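Local structure of possible HxlR family transcriptional factor (Thermoplasma volcanium, 3DF8) at residues Val20-Ile33 against Ile59-Leu72. The protein probably binds DNA and regulates transcription as a winged helix-turn-helix protein of the HxlR family. Numbering follows the deposited sequence. Where two conformers were deposited one is given.
With ACT (acetate ion), chain C.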
# COMPACT_ATOMS: atom_id res chain seq x y z
N VAL A 20 5.36 -6.26 -7.81
CA VAL A 20 4.33 -5.28 -8.18
C VAL A 20 4.03 -4.35 -7.00
O VAL A 20 3.32 -3.36 -7.13
CB VAL A 20 3.09 -5.98 -8.79
CG1 VAL A 20 2.36 -6.84 -7.76
CG2 VAL A 20 2.18 -4.98 -9.46
N LEU A 21 4.62 -4.67 -5.84
CA LEU A 21 4.55 -3.79 -4.68
C LEU A 21 5.11 -2.41 -5.05
O LEU A 21 4.58 -1.41 -4.59
CB LEU A 21 5.35 -4.39 -3.50
CG LEU A 21 5.39 -3.56 -2.22
CD1 LEU A 21 3.98 -3.31 -1.69
CD2 LEU A 21 6.26 -4.30 -1.19
N HIS A 22 6.15 -2.36 -5.89
CA HIS A 22 6.76 -1.10 -6.33
C HIS A 22 5.71 -0.21 -6.96
O HIS A 22 5.54 0.96 -6.58
CB HIS A 22 7.91 -1.38 -7.34
CG HIS A 22 8.57 -0.15 -7.88
ND1 HIS A 22 9.56 0.51 -7.19
CD2 HIS A 22 8.44 0.50 -9.06
CE1 HIS A 22 9.99 1.54 -7.91
NE2 HIS A 22 9.32 1.55 -9.05
N LEU A 23 4.98 -0.78 -7.91
CA LEU A 23 3.92 -0.01 -8.60
C LEU A 23 2.84 0.41 -7.61
O LEU A 23 2.46 1.59 -7.55
CB LEU A 23 3.31 -0.85 -9.71
CG LEU A 23 2.07 -0.27 -10.40
CD1 LEU A 23 2.28 1.18 -10.92
CD2 LEU A 23 1.62 -1.22 -11.52
N LEU A 24 2.39 -0.56 -6.81
CA LEU A 24 1.32 -0.31 -5.85
C LEU A 24 1.63 0.83 -4.89
O LEU A 24 0.72 1.53 -4.46
CB LEU A 24 0.96 -1.59 -5.10
CG LEU A 24 -0.35 -2.26 -5.52
CD1 LEU A 24 -1.49 -1.64 -4.74
CD2 LEU A 24 -0.64 -2.22 -7.04
N GLY A 25 2.90 1.02 -4.58
CA GLY A 25 3.32 2.10 -3.68
C GLY A 25 3.42 3.49 -4.28
O GLY A 25 3.33 4.48 -3.55
N LYS A 26 3.61 3.59 -5.59
CA LYS A 26 3.73 4.88 -6.25
C LYS A 26 2.48 5.73 -5.98
O LYS A 26 1.36 5.20 -5.91
CB LYS A 26 3.90 4.69 -7.76
CG LYS A 26 5.23 4.10 -8.15
CD LYS A 26 5.38 4.06 -9.66
CE LYS A 26 6.45 3.03 -10.04
NZ LYS A 26 7.38 3.55 -11.10
N LYS A 27 2.70 7.05 -5.86
CA LYS A 27 1.65 7.98 -5.53
C LYS A 27 0.43 7.73 -6.42
O LYS A 27 0.57 7.63 -7.64
CB LYS A 27 2.13 9.44 -5.67
CG LYS A 27 1.19 10.39 -5.00
CD LYS A 27 1.74 11.83 -4.95
CE LYS A 27 0.73 12.73 -4.24
NZ LYS A 27 0.16 12.01 -3.04
N TYR A 28 -0.76 7.64 -5.79
CA TYR A 28 -2.05 7.48 -6.48
C TYR A 28 -2.46 6.07 -6.90
O TYR A 28 -3.61 5.85 -7.22
CB TYR A 28 -2.19 8.43 -7.68
CG TYR A 28 -2.06 9.90 -7.32
CD1 TYR A 28 -0.98 10.65 -7.77
CD2 TYR A 28 -3.05 10.55 -6.56
CE1 TYR A 28 -0.87 11.99 -7.46
CE2 TYR A 28 -2.94 11.89 -6.25
CZ TYR A 28 -1.85 12.60 -6.70
OH TYR A 28 -1.73 13.94 -6.42
N THR A 29 -1.52 5.13 -6.92
CA THR A 29 -1.86 3.82 -7.54
C THR A 29 -2.97 3.13 -6.80
O THR A 29 -3.92 2.62 -7.41
CB THR A 29 -0.62 2.90 -7.68
OG1 THR A 29 0.39 3.58 -8.44
CG2 THR A 29 -1.00 1.56 -8.41
N MSE A 30 -2.89 3.14 -5.47
CA MSE A 30 -3.92 2.48 -4.65
C MSE A 30 -5.25 3.21 -4.82
O MSE A 30 -6.33 2.59 -4.89
CB MSE A 30 -3.51 2.37 -3.19
CG MSE A 30 -2.38 1.38 -2.99
SE MSE A 30 -1.85 1.21 -1.10
CE MSE A 30 -0.36 2.50 -1.18
N LEU A 31 -5.18 4.53 -4.91
CA LEU A 31 -6.41 5.32 -5.13
C LEU A 31 -7.01 5.04 -6.51
O LEU A 31 -8.24 5.00 -6.63
CB LEU A 31 -6.14 6.79 -4.97
CG LEU A 31 -5.85 7.25 -3.52
CD1 LEU A 31 -5.42 8.73 -3.56
CD2 LEU A 31 -7.03 6.94 -2.59
N ILE A 32 -6.17 4.88 -7.54
CA ILE A 32 -6.69 4.55 -8.90
C ILE A 32 -7.42 3.19 -8.85
O ILE A 32 -8.56 3.05 -9.34
CB ILE A 32 -5.58 4.56 -9.94
CG1 ILE A 32 -5.07 6.01 -10.15
CG2 ILE A 32 -6.09 3.94 -11.25
CD1 ILE A 32 -3.66 6.17 -10.85
N ILE A 33 -6.76 2.18 -8.30
CA ILE A 33 -7.41 0.86 -8.12
C ILE A 33 -8.72 0.97 -7.36
O ILE A 33 -9.70 0.37 -7.74
CB ILE A 33 -6.45 -0.17 -7.45
CG1 ILE A 33 -5.24 -0.41 -8.39
CG2 ILE A 33 -7.19 -1.46 -6.98
CD1 ILE A 33 -4.06 -1.19 -7.75
N ILE A 59 0.28 11.87 -14.71
CA ILE A 59 0.48 10.81 -13.72
C ILE A 59 -0.61 9.75 -13.88
O ILE A 59 -0.34 8.54 -13.80
CB ILE A 59 0.54 11.38 -12.26
CG1 ILE A 59 1.75 12.32 -12.12
CG2 ILE A 59 0.47 10.22 -11.18
CD1 ILE A 59 3.07 11.68 -12.40
N LEU A 60 -1.85 10.18 -14.09
CA LEU A 60 -2.93 9.20 -14.23
C LEU A 60 -2.69 8.29 -15.43
O LEU A 60 -2.87 7.08 -15.33
CB LEU A 60 -4.31 9.85 -14.32
CG LEU A 60 -5.53 8.92 -14.49
CD1 LEU A 60 -5.64 7.88 -13.40
CD2 LEU A 60 -6.82 9.74 -14.58
N SER A 61 -2.27 8.88 -16.53
CA SER A 61 -2.03 8.11 -17.76
C SER A 61 -0.86 7.12 -17.54
O SER A 61 -0.93 5.95 -17.97
CB SER A 61 -1.71 9.08 -18.91
OG SER A 61 -1.43 8.34 -20.08
N ARG A 62 0.20 7.58 -16.88
CA ARG A 62 1.39 6.75 -16.64
C ARG A 62 1.05 5.59 -15.72
O ARG A 62 1.48 4.45 -15.96
CB ARG A 62 2.55 7.58 -16.04
CG ARG A 62 3.87 6.80 -15.94
CD ARG A 62 5.02 7.61 -15.34
NE ARG A 62 5.76 6.82 -14.36
CZ ARG A 62 6.96 7.11 -13.86
NH1 ARG A 62 7.62 8.20 -14.23
NH2 ARG A 62 7.49 6.29 -12.96
N ARG A 63 0.25 5.86 -14.68
CA ARG A 63 -0.14 4.77 -13.77
C ARG A 63 -1.10 3.76 -14.41
O ARG A 63 -0.96 2.53 -14.21
CB ARG A 63 -0.80 5.31 -12.48
CG ARG A 63 0.09 6.14 -11.61
CD ARG A 63 1.22 5.41 -10.94
NE ARG A 63 1.72 6.33 -9.94
CZ ARG A 63 2.66 7.24 -10.20
NH1 ARG A 63 3.28 7.25 -11.39
NH2 ARG A 63 3.02 8.11 -9.27
N ILE A 64 -2.01 4.26 -15.23
CA ILE A 64 -2.93 3.41 -15.97
C ILE A 64 -2.11 2.49 -16.89
O ILE A 64 -2.39 1.30 -16.94
CB ILE A 64 -3.99 4.24 -16.73
CG1 ILE A 64 -5.06 4.68 -15.70
CG2 ILE A 64 -4.62 3.40 -17.88
CD1 ILE A 64 -6.26 5.43 -16.32
N LYS A 65 -1.11 3.02 -17.58
CA LYS A 65 -0.31 2.17 -18.47
C LYS A 65 0.37 1.06 -17.65
O LYS A 65 0.41 -0.10 -18.08
CB LYS A 65 0.73 2.99 -19.19
CG LYS A 65 1.67 2.15 -20.01
CD LYS A 65 2.78 2.98 -20.59
CE LYS A 65 3.88 2.05 -21.10
NZ LYS A 65 3.29 1.08 -22.06
N ASP A 66 0.90 1.42 -16.48
CA ASP A 66 1.68 0.45 -15.71
C ASP A 66 0.68 -0.58 -15.21
O ASP A 66 1.01 -1.77 -15.11
CB ASP A 66 2.38 1.09 -14.51
CG ASP A 66 3.56 1.96 -14.89
OD1 ASP A 66 4.12 1.78 -16.00
OD2 ASP A 66 3.91 2.79 -14.02
N LEU A 67 -0.52 -0.11 -14.86
CA LEU A 67 -1.55 -1.02 -14.37
C LEU A 67 -2.06 -2.00 -15.44
O LEU A 67 -2.35 -3.16 -15.14
CB LEU A 67 -2.73 -0.27 -13.71
CG LEU A 67 -2.45 0.32 -12.33
CD1 LEU A 67 -3.53 1.43 -12.01
CD2 LEU A 67 -2.33 -0.67 -11.20
N ILE A 68 -2.19 -1.50 -16.66
CA ILE A 68 -2.54 -2.35 -17.82
C ILE A 68 -1.41 -3.37 -18.06
O ILE A 68 -1.65 -4.57 -18.21
CB ILE A 68 -2.77 -1.48 -19.06
CG1 ILE A 68 -4.04 -0.64 -18.90
CG2 ILE A 68 -2.83 -2.38 -20.34
CD1 ILE A 68 -4.22 0.42 -20.02
N ASP A 69 -0.18 -2.90 -18.08
CA ASP A 69 0.98 -3.78 -18.29
C ASP A 69 1.08 -4.90 -17.23
O ASP A 69 1.49 -6.02 -17.54
CB ASP A 69 2.26 -2.96 -18.39
CG ASP A 69 2.33 -2.11 -19.67
OD1 ASP A 69 1.46 -2.25 -20.56
OD2 ASP A 69 3.28 -1.31 -19.78
N SER A 70 0.68 -4.58 -16.00
CA SER A 70 0.72 -5.51 -14.87
C SER A 70 -0.51 -6.41 -14.78
O SER A 70 -0.57 -7.27 -13.90
CB SER A 70 0.97 -4.74 -13.57
OG SER A 70 2.24 -4.10 -13.62
N GLY A 71 -1.46 -6.22 -15.70
CA GLY A 71 -2.66 -7.06 -15.81
C GLY A 71 -3.75 -6.77 -14.79
O GLY A 71 -4.63 -7.61 -14.56
N LEU A 72 -3.69 -5.60 -14.16
CA LEU A 72 -4.68 -5.22 -13.15
C LEU A 72 -5.82 -4.35 -13.71
O LEU A 72 -6.87 -4.27 -13.07
CB LEU A 72 -4.00 -4.46 -11.96
CG LEU A 72 -2.86 -5.31 -11.32
CD1 LEU A 72 -2.32 -4.53 -10.18
CD2 LEU A 72 -3.40 -6.66 -10.83
C ACT C . -0.93 9.38 -2.24
O ACT C . -1.81 10.12 -2.74
OXT ACT C . -0.11 9.94 -1.47
CH3 ACT C . -0.83 7.91 -2.56
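T29 and R63 mark the closest backbone approach between V20-I33 and I59-L72, their CA atoms 6.5 Å apart. Helix 21-25 runs nearly antiparallel to helix 59-69, at 154°. Helix 29-33 crosses the same helix at 73°. A type II turn, K26 to T29, joins helix 21-25 to helix 29-36, and R63 holds it. R63 meets K27 O side-on with two nitrogens, NE at 2.9 Å and NH2 at 3.0 Å. Both bonds are bent, and the oxygen lies somewhat out of the guanidinium plane. The NH2 bond falls on a lone pair of the carbonyl. K26 CB packs over one guanidinium face near its rim; I59 CG2, from the next turn back, covers the centre of the other. The R63 chain folds at chi2 (-68°), which brings its guanidinium back over I59. A leucine in place of R63 would probably leave K27 O without these two donors and the turn less firmly fixed. L67 is a knob in a hole formed by L23, T29, I32 and I33. Its CD1 meets I32 CG2 at 3.7 Å, while CD2 lies 3.8 Å from T29 CG2. I32 CD1 reaches the other way, to R63 CB and L60 CD1. L23 CD1 rests on D66 CB at 3.6 Å. G71 ends the helix in a Schellman motif. Helix 57-69 is probably the recognition helix, as in winged helix-turn-helix proteins. L60 also packs on helix 45-50, L67 on strand 73-77, and I33 on helix 87-108. V20 touches I103 of the second subunit.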